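Side-chain contacts in AbyA5 (Verrucosispora maris, PDB 4YWF), which catalyses acetate elimination in spirotetronate biosynthesis, acting as an esterase-like lyase of the alpha/beta-hydrolase superfamily: residues A[81-86]-A[100-105]; A[58-63]-A[94-99]; A[321-326]-A[348-353]; A[166-171]-A[356-361]. The protein carries 4 engineered substitutions. One frame throughout, in Å; residues are numbered along the deposited sequence.

Interaction 1: residues A[81-86]-A[100-105]. Engineered in segment 81-86: Met85 (natural residue Leu).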
loop_
_atom_site.group_PDB
_atom_site.type_symbol
_atom_site.label_atom_id
_atom_site.label_comp_id
_atom_site.label_asym_id
_atom_site.label_seq_id
_atom_site.Cartn_x
_atom_site.Cartn_y
_atom_site.Cartn_z
ATOM N N THR A 81 -1.638 15.634 -1.217
ATOM C CA THR A 81 -2.870 14.885 -1.007
ATOM C C THR A 81 -3.897 15.187 -2.092
ATOM O O THR A 81 -4.547 14.273 -2.602
ATOM C CB THR A 81 -3.489 15.260 0.371
ATOM O OG1 THR A 81 -2.505 15.060 1.390
ATOM C CG2 THR A 81 -4.727 14.418 0.653
ATOM N N PHE A 82 -4.102 16.469 -2.412
ATOM C CA PHE A 82 -5.129 16.824 -3.355
ATOM C C PHE A 82 -4.829 16.385 -4.777
ATOM O O PHE A 82 -5.722 15.877 -5.367
ATOM C CB PHE A 82 -5.554 18.291 -3.327
ATOM C CG PHE A 82 -6.235 18.712 -2.072
ATOM C CD1 PHE A 82 -6.810 17.784 -1.198
ATOM C CD2 PHE A 82 -6.284 20.047 -1.734
ATOM C CE1 PHE A 82 -7.419 18.203 -0.021
ATOM C CE2 PHE A 82 -6.930 20.456 -0.597
ATOM C CZ PHE A 82 -7.451 19.545 0.292
ATOM N N TYR A 83 -3.593 16.514 -5.275
ATOM C CA TYR A 83 -3.220 15.935 -6.558
ATOM C C TYR A 83 -3.371 14.418 -6.518
ATOM O O TYR A 83 -3.790 13.818 -7.486
ATOM C CB TYR A 83 -1.803 16.356 -6.964
ATOM C CG TYR A 83 -1.580 17.826 -7.212
ATOM C CD1 TYR A 83 -2.545 18.619 -7.853
ATOM C CD2 TYR A 83 -0.373 18.437 -6.862
ATOM C CE1 TYR A 83 -2.328 19.985 -8.116
ATOM C CE2 TYR A 83 -0.151 19.803 -7.111
ATOM C CZ TYR A 83 -1.162 20.559 -7.724
ATOM O OH TYR A 83 -0.948 21.857 -7.982
ATOM N N ASN A 84 -3.024 13.797 -5.397
ATOM C CA ASN A 84 -3.215 12.342 -5.220
ATOM C C ASN A 84 -4.677 11.956 -5.472
ATOM O O ASN A 84 -4.976 11.115 -6.327
ATOM C CB ASN A 84 -2.729 11.928 -3.807
ATOM C CG ASN A 84 -2.895 10.454 -3.515
ATOM O OD1 ASN A 84 -3.253 9.602 -4.361
ATOM N ND2 ASN A 84 -2.535 10.129 -2.340
HETATM N N MSE A 85 -5.596 12.645 -4.787
HETATM C CA MSE A 85 -7.031 12.380 -4.948
HETATM C C MSE A 85 -7.444 12.541 -6.397
HETATM O O MSE A 85 -8.219 11.750 -6.912
HETATM C CB MSE A 85 -7.862 13.317 -4.109
HETATM C CG MSE A 85 -7.719 12.985 -2.652
HETATM SE SE MSE A 85 -8.325 11.118 -2.507
HETATM C CE MSE A 85 -6.617 10.179 -2.171
ATOM N N ALA A 86 -6.950 13.570 -7.065
ATOM C CA ALA A 86 -7.264 13.776 -8.468
ATOM C C ALA A 86 -6.997 12.583 -9.397
ATOM O O ALA A 86 -7.733 12.320 -10.354
ATOM C CB ALA A 86 -6.475 14.973 -8.946
ATOM N N LEU A 100 -0.979 13.013 -11.474
ATOM C CA LEU A 100 -0.001 12.140 -10.822
ATOM C C LEU A 100 1.358 12.758 -10.911
ATOM O O LEU A 100 2.131 12.746 -9.902
ATOM C CB LEU A 100 0.089 10.715 -11.411
ATOM C CG LEU A 100 1.263 9.861 -10.960
ATOM C CD1 LEU A 100 1.015 9.654 -9.465
ATOM C CD2 LEU A 100 1.329 8.527 -11.763
ATOM N N ARG A 101 1.678 13.286 -12.103
ATOM C CA ARG A 101 2.951 13.982 -12.200
ATOM C C ARG A 101 3.026 15.168 -11.191
ATOM O O ARG A 101 4.083 15.380 -10.570
ATOM C CB ARG A 101 3.209 14.462 -13.611
ATOM C CG ARG A 101 4.480 15.285 -13.706
ATOM C CD ARG A 101 5.732 14.466 -13.296
ATOM N NE ARG A 101 6.910 15.331 -13.097
ATOM C CZ ARG A 101 7.963 15.042 -12.339
ATOM N NH1 ARG A 101 8.025 13.883 -11.660
ATOM N NH2 ARG A 101 8.952 15.929 -12.235
ATOM N N ARG A 102 1.939 15.940 -11.022
ATOM C CA ARG A 102 2.025 17.123 -10.139
ATOM C C ARG A 102 2.168 16.707 -8.680
ATOM O O ARG A 102 2.917 17.307 -7.898
ATOM C CB ARG A 102 0.833 18.074 -10.377
ATOM C CG ARG A 102 0.807 18.526 -11.818
ATOM C CD ARG A 102 -0.478 19.237 -12.187
ATOM N NE ARG A 102 -0.584 20.468 -11.444
ATOM C CZ ARG A 102 -1.469 21.442 -11.698
ATOM N NH1 ARG A 102 -2.326 21.348 -12.695
ATOM N NH2 ARG A 102 -1.503 22.514 -10.944
ATOM N N CYS A 103 1.507 15.610 -8.334
ATOM C CA CYS A 103 1.693 15.015 -7.023
ATOM C C CYS A 103 3.125 14.649 -6.693
ATOM O O CYS A 103 3.697 15.109 -5.660
ATOM C CB CYS A 103 0.767 13.784 -6.905
ATOM S SG CYS A 103 0.786 13.033 -5.289
ATOM N N VAL A 104 3.756 13.910 -7.604
ATOM C CA VAL A 104 5.139 13.478 -7.440
ATOM C C VAL A 104 6.045 14.711 -7.342
ATOM O O VAL A 104 6.894 14.806 -6.444
ATOM C CB VAL A 104 5.619 12.578 -8.601
ATOM C CG1 VAL A 104 7.134 12.351 -8.505
ATOM C CG2 VAL A 104 4.853 11.283 -8.631
ATOM N N ALA A 105 5.871 15.643 -8.256
ATOM C CA ALA A 105 6.678 16.873 -8.272
ATOM C C ALA A 105 6.589 17.736 -6.986
ATOM O O ALA A 105 7.631 18.209 -6.499
ATOM C CB ALA A 105 6.336 17.730 -9.496
#
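Tyr83 and Arg102 have the same first torsion, CG anti to the carbonyl carbon and beside the backbone N, and this sends the ring and the aliphatic stem into the gap between their helices. A bend at chi3 of Arg102 (65°) then folds the guanidinium back toward the phenol end of the ring. Two levels of contact follow. Near the backbone, Arg102 CB sits over the middle of one ring face, 3.8 Å from the centroid of the Tyr83 ring, a CH-pi contact. Farther out, the guanidinium is turned 46° from the ring plane, which excludes a flat stack, and its NH2 reaches Tyr83 OH at 3.1 Å in a bent, weak hydrogen bond. Stronger polar partners lie beyond: Glu71 for the hydroxyl and Glu98, which forms a salt bridge with Arg102 NH1. At the root of the ring, Tyr83 CB packs on Cys103 CB at 3.6 Å, and Cys103 SG lies 4.0 Å from Asn84 CB. With an alanine at Tyr83, the stem of Arg102 is likely to lose the face it lies on, and Glu71 its hydroxyl partner. The short side chain of Cys103 sits where the helices come close, the CA atoms of Tyr83 and Cys103 being 5.0 Å apart. Helix 76-87 runs nearly antiparallel to helix 94-111, the short segments at 157° with axes 8.0 Å apart, while helix 59-72 covers the pair through Phe82 on Ala66, Ala86 on Trp63 and Arg102 on Ile64.

Interaction 2: residues A[58-63]-A[94-99]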
loop_
_atom_site.group_PDB
_atom_site.type_symbol
_atom_site.label_atom_id
_atom_site.label_comp_id
_atom_site.label_asym_id
_atom_site.label_seq_id
_atom_site.Cartn_x
_atom_site.Cartn_y
_atom_site.Cartn_z
ATOM N N SER A 58 -15.764 18.249 -13.063
ATOM C CA SER A 58 -15.315 16.829 -12.903
ATOM C C SER A 58 -14.491 16.605 -11.619
ATOM O O SER A 58 -13.970 17.559 -11.019
ATOM C CB SER A 58 -14.607 16.335 -14.149
ATOM O OG SER A 58 -13.318 16.910 -14.262
ATOM N N TRP A 59 -14.452 15.354 -11.167
ATOM C CA TRP A 59 -13.596 14.919 -10.062
ATOM C C TRP A 59 -12.161 15.413 -10.235
ATOM O O TRP A 59 -11.689 16.195 -9.408
ATOM C CB TRP A 59 -13.618 13.403 -9.980
ATOM C CG TRP A 59 -12.592 12.803 -9.078
ATOM C CD1 TRP A 59 -11.293 12.443 -9.404
ATOM C CD2 TRP A 59 -12.778 12.421 -7.735
ATOM N NE1 TRP A 59 -10.672 11.880 -8.321
ATOM C CE2 TRP A 59 -11.564 11.843 -7.284
ATOM C CE3 TRP A 59 -13.857 12.508 -6.849
ATOM C CZ2 TRP A 59 -11.393 11.373 -5.983
ATOM C CZ3 TRP A 59 -13.692 11.997 -5.549
ATOM C CH2 TRP A 59 -12.469 11.452 -5.133
ATOM N N THR A 60 -11.526 15.043 -11.360
ATOM C CA THR A 60 -10.072 15.306 -11.557
ATOM C C THR A 60 -9.808 16.830 -11.614
ATOM O O THR A 60 -8.957 17.349 -10.870
ATOM C CB THR A 60 -9.474 14.562 -12.775
ATOM O OG1 THR A 60 -9.528 13.100 -12.601
ATOM C CG2 THR A 60 -8.002 15.028 -13.018
ATOM N N THR A 61 -10.592 17.567 -12.408
ATOM C CA THR A 61 -10.404 19.016 -12.474
ATOM C C THR A 61 -10.519 19.687 -11.137
ATOM O O THR A 61 -9.739 20.589 -10.838
ATOM C CB THR A 61 -11.405 19.712 -13.416
ATOM O OG1 THR A 61 -11.251 19.194 -14.739
ATOM C CG2 THR A 61 -11.142 21.205 -13.422
ATOM N N GLN A 62 -11.534 19.300 -10.357
ATOM C CA GLN A 62 -11.783 19.927 -9.041
ATOM C C GLN A 62 -10.648 19.655 -8.023
ATOM O O GLN A 62 -10.202 20.540 -7.295
ATOM C CB GLN A 62 -13.136 19.461 -8.447
ATOM C CG GLN A 62 -14.399 20.148 -8.991
ATOM C CD GLN A 62 -14.330 21.683 -8.961
ATOM O OE1 GLN A 62 -14.881 22.360 -9.814
ATOM N NE2 GLN A 62 -13.635 22.223 -7.994
ATOM N N TRP A 63 -10.217 18.414 -7.947
ATOM C CA TRP A 63 -9.108 18.046 -7.084
ATOM C C TRP A 63 -7.791 18.726 -7.508
ATOM O O TRP A 63 -7.085 19.208 -6.639
ATOM C CB TRP A 63 -8.979 16.533 -6.994
ATOM C CG TRP A 63 -10.069 16.020 -6.195
ATOM C CD1 TRP A 63 -11.148 15.261 -6.602
ATOM C CD2 TRP A 63 -10.268 16.302 -4.821
ATOM N NE1 TRP A 63 -11.990 15.049 -5.533
ATOM C CE2 TRP A 63 -11.455 15.678 -4.432
ATOM C CE3 TRP A 63 -9.554 17.049 -3.881
ATOM C CZ2 TRP A 63 -11.917 15.758 -3.149
ATOM C CZ3 TRP A 63 -9.997 17.116 -2.634
ATOM C CH2 TRP A 63 -11.179 16.501 -2.260
ATOM N N PRO A 94 -5.713 11.949 -19.559
ATOM C CA PRO A 94 -4.666 12.998 -19.571
ATOM C C PRO A 94 -4.628 13.785 -18.287
ATOM O O PRO A 94 -3.526 14.142 -17.773
ATOM C CB PRO A 94 -5.063 13.888 -20.751
ATOM C CG PRO A 94 -5.607 12.882 -21.736
ATOM C CD PRO A 94 -6.464 11.952 -20.840
ATOM N N GLY A 95 -5.809 13.996 -17.724
ATOM C CA GLY A 95 -5.930 14.763 -16.516
ATOM C C GLY A 95 -5.430 14.053 -15.296
ATOM O O GLY A 95 -4.810 14.679 -14.481
ATOM N N ARG A 96 -5.704 12.739 -15.173
ATOM C CA ARG A 96 -5.163 11.937 -14.110
ATOM C C ARG A 96 -3.646 11.782 -14.290
ATOM O O ARG A 96 -2.921 11.789 -13.268
ATOM C CB ARG A 96 -5.807 10.552 -14.010
ATOM C CG ARG A 96 -7.176 10.572 -13.328
ATOM C CD ARG A 96 -7.658 9.211 -12.874
ATOM N NE ARG A 96 -8.777 9.349 -11.943
ATOM C CZ ARG A 96 -10.056 9.599 -12.261
ATOM N NH1 ARG A 96 -10.474 9.626 -13.532
ATOM N NH2 ARG A 96 -10.943 9.815 -11.269
ATOM N N ALA A 97 -3.146 11.677 -15.537
ATOM C CA ALA A 97 -1.711 11.513 -15.780
ATOM C C ALA A 97 -0.990 12.785 -15.313
ATOM O O ALA A 97 0.024 12.734 -14.642
ATOM C CB ALA A 97 -1.406 11.244 -17.243
ATOM N N GLU A 98 -1.547 13.917 -15.645
ATOM C CA GLU A 98 -1.073 15.224 -15.152
ATOM C C GLU A 98 -1.083 15.334 -13.616
ATOM O O GLU A 98 -0.088 15.708 -12.990
ATOM C CB GLU A 98 -1.899 16.339 -15.756
ATOM C CG GLU A 98 -1.432 17.760 -15.391
ATOM C CD GLU A 98 -2.432 18.841 -15.781
ATOM O OE1 GLU A 98 -3.305 18.595 -16.619
ATOM O OE2 GLU A 98 -2.342 19.966 -15.258
ATOM N N ALA A 99 -2.216 15.001 -13.022
ATOM C CA ALA A 99 -2.334 15.032 -11.610
ATOM C C ALA A 99 -1.293 14.190 -10.928
ATOM O O ALA A 99 -0.732 14.615 -9.890
ATOM C CB ALA A 99 -3.764 14.628 -11.172
#
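Arg96 carries its guanidinium across the side chain of Thr60, whose OG1 lies over the centre of one face, 3.6 Å from Arg96 CZ. The arginine chain is extended from CG to NE, and this stretch brings NH2 obliquely to the indole of Trp59, 3.2 Å from Trp59 CD1; the two side chains cross at about a right angle, with guanidinium and ring planes 21° apart. The other branch of Thr60 points at the opposite backbone: CG2 meets Gly95 O at 3.5 Å, and a beta carbon at position 95 would be tightly crowded by that methyl. The polar ends converge on carbonyls at and just past the C-terminal end of helix 76-87. Trp59 NE1 bonds to Met85 O, Thr60 OG1 to Ala86 O and Arg96 NH2 to Phe88 O, while Asp52 and Asp92 form salt bridges with the arginine. A leucine in place of Arg96 would probably leave both aspartates without their cationic mate and Phe88 O without this donor. Ser58 N-caps helix 59-72 through a weak bond from Thr61 N. With segments at 31° and axes 9.7 Å apart, helices 59-72 and 94-111 run roughly parallel beside the reversed helix 76-87, the arrangement of an up-down-up three-helix bundle.

Interaction 3: residues A[321-326]-A[348-353]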
loop_
_atom_site.group_PDB
_atom_site.type_symbol
_atom_site.label_atom_id
_atom_site.label_comp_id
_atom_site.label_asym_id
_atom_site.label_seq_id
_atom_site.Cartn_x
_atom_site.Cartn_y
_atom_site.Cartn_z
ATOM N N ASP A 321 1.882 -17.680 14.139
ATOM C CA ASP A 321 2.080 -16.525 14.984
ATOM C C ASP A 321 1.253 -15.397 14.381
ATOM O O ASP A 321 1.721 -14.722 13.455
ATOM C CB ASP A 321 3.560 -16.210 14.954
ATOM C CG ASP A 321 3.946 -15.097 15.901
ATOM O OD1 ASP A 321 3.081 -14.547 16.631
ATOM O OD2 ASP A 321 5.162 -14.799 15.930
ATOM N N PHE A 322 0.030 -15.227 14.886
ATOM C CA PHE A 322 -0.967 -14.350 14.282
ATOM C C PHE A 322 -1.540 -13.395 15.317
ATOM O O PHE A 322 -1.990 -13.813 16.407
ATOM C CB PHE A 322 -2.064 -15.190 13.564
ATOM C CG PHE A 322 -2.951 -14.390 12.707
ATOM C CD1 PHE A 322 -2.458 -13.752 11.582
ATOM C CD2 PHE A 322 -4.294 -14.216 13.039
ATOM C CE1 PHE A 322 -3.287 -12.967 10.790
ATOM C CE2 PHE A 322 -5.124 -13.450 12.252
ATOM C CZ PHE A 322 -4.626 -12.824 11.108
ATOM N N ARG A 323 -1.492 -12.096 15.009
ATOM C CA ARG A 323 -2.047 -11.081 15.883
ATOM C C ARG A 323 -3.028 -10.306 15.074
ATOM O O ARG A 323 -2.749 -9.916 13.942
ATOM C CB ARG A 323 -0.961 -10.130 16.371
ATOM C CG ARG A 323 0.263 -10.820 16.937
ATOM C CD ARG A 323 1.390 -11.076 15.933
ATOM N NE ARG A 323 2.399 -10.176 16.368
ATOM C CZ ARG A 323 3.510 -10.488 16.991
ATOM N NH1 ARG A 323 3.929 -11.724 17.188
ATOM N NH2 ARG A 323 4.233 -9.501 17.342
ATOM N N THR A 324 -4.158 -10.008 15.685
ATOM C CA THR A 324 -5.219 -9.421 15.003
ATOM C C THR A 324 -6.157 -8.691 15.921
ATOM O O THR A 324 -6.353 -9.059 17.094
ATOM C CB THR A 324 -5.937 -10.504 14.162
ATOM O OG1 THR A 324 -6.842 -9.879 13.256
ATOM C CG2 THR A 324 -6.644 -11.590 15.028
ATOM N N ILE A 325 -6.798 -7.709 15.298
ATOM C CA ILE A 325 -7.839 -6.911 15.883
ATOM C C ILE A 325 -8.885 -6.656 14.781
ATOM O O ILE A 325 -8.541 -6.592 13.602
ATOM C CB ILE A 325 -7.163 -5.618 16.391
ATOM C CG1 ILE A 325 -7.954 -4.982 17.483
ATOM C CG2 ILE A 325 -6.803 -4.681 15.237
ATOM C CD1 ILE A 325 -7.229 -3.839 18.182
ATOM N N THR A 326 -10.153 -6.519 15.142
ATOM C CA THR A 326 -11.202 -6.314 14.176
ATOM C C THR A 326 -11.937 -5.007 14.555
ATOM O O THR A 326 -12.446 -4.889 15.634
ATOM C CB THR A 326 -12.180 -7.524 14.171
ATOM O OG1 THR A 326 -11.617 -8.639 13.464
ATOM C CG2 THR A 326 -13.499 -7.188 13.504
ATOM N N VAL A 348 4.922 -3.595 14.743
ATOM C CA VAL A 348 6.232 -3.660 14.070
ATOM C C VAL A 348 7.363 -3.352 15.019
ATOM O O VAL A 348 8.401 -3.962 14.943
ATOM C CB VAL A 348 6.391 -2.792 12.842
ATOM C CG1 VAL A 348 6.248 -1.323 13.138
ATOM C CG2 VAL A 348 7.785 -3.065 12.247
ATOM N N LEU A 349 7.136 -2.499 16.005
ATOM C CA LEU A 349 8.187 -2.279 16.984
ATOM C C LEU A 349 8.487 -3.490 17.849
ATOM O O LEU A 349 9.659 -3.721 18.193
ATOM C CB LEU A 349 7.865 -1.098 17.873
ATOM C CG LEU A 349 7.721 0.258 17.195
ATOM C CD1 LEU A 349 7.291 1.310 18.207
ATOM C CD2 LEU A 349 8.998 0.699 16.502
ATOM N N GLU A 350 7.463 -4.252 18.208
ATOM C CA GLU A 350 7.641 -5.483 18.931
ATOM C C GLU A 350 8.372 -6.495 18.108
ATOM O O GLU A 350 9.346 -7.023 18.569
ATOM C CB GLU A 350 6.310 -6.060 19.370
ATOM C CG GLU A 350 6.422 -7.282 20.262
ATOM C CD GLU A 350 6.371 -8.563 19.459
ATOM O OE1 GLU A 350 5.941 -8.524 18.308
ATOM O OE2 GLU A 350 6.842 -9.589 19.943
HETATM N N MSE A 351 7.907 -6.746 16.866
HETATM C CA MSE A 351 8.529 -7.717 16.011
HETATM C C MSE A 351 9.974 -7.435 15.740
HETATM O O MSE A 351 10.755 -8.351 15.563
HETATM C CB MSE A 351 7.872 -7.742 14.611
HETATM C CG MSE A 351 6.473 -8.233 14.662
HETATM SE SE MSE A 351 5.683 -8.008 12.867
HETATM C CE MSE A 351 3.871 -8.416 13.411
ATOM N N SER A 352 10.374 -6.187 15.670
ATOM C CA SER A 352 11.762 -5.898 15.362
ATOM C C SER A 352 12.609 -5.651 16.584
ATOM O O SER A 352 13.774 -5.280 16.428
ATOM C CB SER A 352 11.874 -4.660 14.436
ATOM O OG SER A 352 11.345 -3.527 15.068
ATOM N N GLY A 353 12.062 -5.860 17.776
ATOM C CA GLY A 353 12.830 -5.631 19.015
ATOM C C GLY A 353 13.278 -4.181 19.216
ATOM O O GLY A 353 14.420 -3.902 19.559
#
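The guanidinium of Arg323 is approached along its edge by two carboxylates, Glu350 across the contact and Asp321 two residues earlier in the chain. Asp321 OD1 lies only 2° out of the guanidinium plane and takes a hydrogen bond from Arg323 NH1 at 3.0 Å, part of a salt bridge. Glu350 OE1, also near that plane, forms a salt bridge with NH2, although the two are modelled implausibly close and their exact placing is doubtful; the carboxylate and guanidinium planes are turned 42° apart. Bends at chi2 and chi3 lead the arginine chain to this position. The selenomethionine Met351 meets it from the opposite direction, its CE 3.7 Å from Arg323 NE, and NE itself bonds to Gln347. In the alpha/beta-hydrolase fold this joins strand 322-327, outermost in the central sheet, to the C-terminal end of helix 337-351, one turn of which presents Gln347, Glu350 and Met351. That helix closes in a Schellman motif with Gly353, at positive phi, as the C-prime residue. Val348 O is gripped twice by Ser352, by N at 3.1 Å and by OG at 3.0 Å, and the two donors reach the oxygen from opposite faces of its carbonyl plane.

Interaction 4: residues A[166-171]-A[356-361]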
loop_
_atom_site.group_PDB
_atom_site.type_symbol
_atom_site.label_atom_id
_atom_site.label_comp_id
_atom_site.label_asym_id
_atom_site.label_seq_id
_atom_site.Cartn_x
_atom_site.Cartn_y
_atom_site.Cartn_z
ATOM N N ALA A 166 12.177 6.507 10.378
ATOM C CA ALA A 166 13.617 6.489 10.638
ATOM C C ALA A 166 13.964 6.803 12.127
ATOM O O ALA A 166 14.885 6.200 12.679
ATOM C CB ALA A 166 14.339 7.443 9.722
ATOM N N ARG A 167 13.187 7.698 12.748
ATOM C CA ARG A 167 13.399 8.119 14.141
ATOM C C ARG A 167 13.189 6.919 15.080
ATOM O O ARG A 167 13.794 6.874 16.166
ATOM C CB ARG A 167 12.457 9.283 14.525
ATOM C CG ARG A 167 13.139 10.622 14.791
ATOM C CD ARG A 167 12.642 11.790 13.920
ATOM N NE ARG A 167 11.264 12.242 14.179
ATOM C CZ ARG A 167 10.854 12.895 15.273
ATOM N NH1 ARG A 167 9.578 13.237 15.402
ATOM N NH2 ARG A 167 11.707 13.192 16.253
ATOM N N TYR A 168 12.375 5.937 14.657
ATOM C CA TYR A 168 12.284 4.679 15.395
ATOM C C TYR A 168 13.429 3.695 15.098
ATOM O O TYR A 168 13.389 2.555 15.560
ATOM C CB TYR A 168 10.949 4.042 15.180
ATOM C CG TYR A 168 9.785 4.678 15.933
ATOM C CD1 TYR A 168 9.728 4.625 17.325
ATOM C CD2 TYR A 168 8.719 5.249 15.267
ATOM C CE1 TYR A 168 8.656 5.183 18.027
ATOM C CE2 TYR A 168 7.638 5.787 15.949
ATOM C CZ TYR A 168 7.622 5.759 17.330
ATOM O OH TYR A 168 6.564 6.293 18.033
ATOM N N GLY A 169 14.458 4.121 14.359
ATOM C CA GLY A 169 15.617 3.237 14.086
ATOM C C GLY A 169 15.631 2.403 12.787
ATOM O O GLY A 169 16.530 1.606 12.530
ATOM N N PHE A 170 14.672 2.630 11.928
ATOM C CA PHE A 170 14.578 1.835 10.695
ATOM C C PHE A 170 15.248 2.547 9.529
ATOM O O PHE A 170 15.233 3.790 9.445
ATOM C CB PHE A 170 13.137 1.681 10.289
ATOM C CG PHE A 170 12.318 0.854 11.238
ATOM C CD1 PHE A 170 12.475 -0.501 11.278
ATOM C CD2 PHE A 170 11.404 1.448 12.065
ATOM C CE1 PHE A 170 11.719 -1.294 12.141
ATOM C CE2 PHE A 170 10.610 0.681 12.922
ATOM C CZ PHE A 170 10.784 -0.697 12.970
ATOM N N ALA A 171 15.716 1.736 8.594
ATOM C CA ALA A 171 15.786 2.114 7.210
ATOM C C ALA A 171 14.405 1.867 6.561
ATOM O O ALA A 171 14.009 0.743 6.320
ATOM C CB ALA A 171 16.872 1.319 6.538
ATOM N N PRO A 356 12.762 -0.342 24.054
ATOM C CA PRO A 356 11.611 -0.448 24.990
ATOM C C PRO A 356 11.018 0.881 25.405
ATOM O O PRO A 356 9.825 0.980 25.591
ATOM C CB PRO A 356 12.180 -1.181 26.219
ATOM C CG PRO A 356 13.502 -1.791 25.742
ATOM C CD PRO A 356 13.981 -1.015 24.562
ATOM N N ARG A 357 11.833 1.920 25.474
ATOM C CA ARG A 357 11.331 3.275 25.729
ATOM C C ARG A 357 10.342 3.672 24.619
ATOM O O ARG A 357 9.245 4.133 24.901
ATOM C CB ARG A 357 12.503 4.286 25.883
ATOM C CG ARG A 357 13.456 3.977 27.051
ATOM C CD ARG A 357 14.800 4.725 27.016
ATOM N NE ARG A 357 15.385 4.793 25.675
ATOM C CZ ARG A 357 15.872 5.886 25.073
ATOM N NH1 ARG A 357 15.951 7.058 25.692
ATOM N NH2 ARG A 357 16.318 5.801 23.821
ATOM N N HIS A 358 10.708 3.418 23.355
ATOM C CA HIS A 358 9.828 3.707 22.215
ATOM C C HIS A 358 8.570 2.829 22.253
ATOM O O HIS A 358 7.486 3.329 22.058
ATOM C CB HIS A 358 10.534 3.485 20.869
ATOM C CG HIS A 358 11.659 4.416 20.607
ATOM N ND1 HIS A 358 12.610 4.185 19.625
ATOM C CD2 HIS A 358 12.008 5.591 21.194
ATOM C CE1 HIS A 358 13.488 5.179 19.618
ATOM N NE2 HIS A 358 13.147 6.042 20.565
ATOM N N ARG A 359 8.721 1.540 22.547
ATOM C CA ARG A 359 7.563 0.638 22.699
ATOM C C ARG A 359 6.586 1.069 23.784
ATOM O O ARG A 359 5.382 1.107 23.558
ATOM C CB ARG A 359 8.030 -0.787 22.998
ATOM C CG ARG A 359 8.880 -1.374 21.868
ATOM C CD ARG A 359 8.912 -2.874 21.842
ATOM N NE ARG A 359 7.614 -3.390 22.212
ATOM C CZ ARG A 359 7.425 -4.555 22.823
ATOM N NH1 ARG A 359 8.438 -5.395 23.030
ATOM N NH2 ARG A 359 6.216 -4.887 23.191
ATOM N N ALA A 360 7.098 1.423 24.964
ATOM C CA ALA A 360 6.223 1.876 26.087
ATOM C C ALA A 360 5.487 3.204 25.796
ATOM O O ALA A 360 4.329 3.341 26.132
ATOM C CB ALA A 360 7.040 2.015 27.345
ATOM N N ALA A 361 6.147 4.171 25.165
ATOM C CA ALA A 361 5.415 5.397 24.736
ATOM C C ALA A 361 4.318 5.068 23.728
ATOM O O ALA A 361 3.223 5.622 23.797
ATOM C CB ALA A 361 6.358 6.448 24.154
#
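Tyr168 and His358 mark the nearest approach of the two backbones, their CA atoms 7.3 Å apart. Tyr168 lies in the turn between helix 162-167 and strand 171-174. Because that strand lies parallel and adjacent to strand 143-148, the helix belongs to a beta-alpha-beta crossover of the alpha/beta-hydrolase fold. The turn is closed by Gly169 N bonding to Ala166 O at 2.7 Å, and Gly169 has a positive phi (94°) at which a beta carbon would jam against the preceding carbonyl oxygen. The opposite segment is the first part of helix 356-365, so a turn of the core meets a helix near the C-terminus of the chain.

The side chains slide past each other in opposite directions, and their rings form an offset edge-to-face pair: the edge of Tyr168 is turned to the face of His358, with planes at 81° and centroids 5.4 Å apart. In His358 a chi1 of -66° puts the imidazole on the side of Tyr168. The touching edge is the CD1-CE1 side of the tyrosine. Tyr168 CD1 is 3.7 Å from His358 ND1, while His358 CB lies in the plane of the phenol ring, 3.8 Å from Tyr168 CE1. Beside the contact, Tyr168 also packs on Leu345 and Phe170 on Leu349, both of helix 337-351. The contact is at the surface, and both residues touch a crystal neighbour, so the lattice may influence their exact setting. The backbone takes a small share too, with Arg167 O 3.9 Å from His358 CE1.

How the interactions relate
The four contacts form two clusters. Interactions 1 and 2, with centres 9 Å apart, share helix 94-111 and alternate along the chain, tying helices 59-72, 76-87 and 94-111 into one bundle; Ala86 CB and Ala99 CB pack directly between them. Interactions 3 and 4, with centres 15 Å apart, lie on the alpha/beta core, where helices 337-351 and 356-365 follow each other; Phe170 packs on Val348 and Ser352, and Arg359 on Glu350. Along the chain the bundle closes first, and interaction 3 falls between the two segments of interaction 4. Any contact of one pair lies 30 to 39 Å, centre to centre, from any of the other, so the pairs serve separate parts of the fold without touching (nearest atoms about 19 Å apart or more).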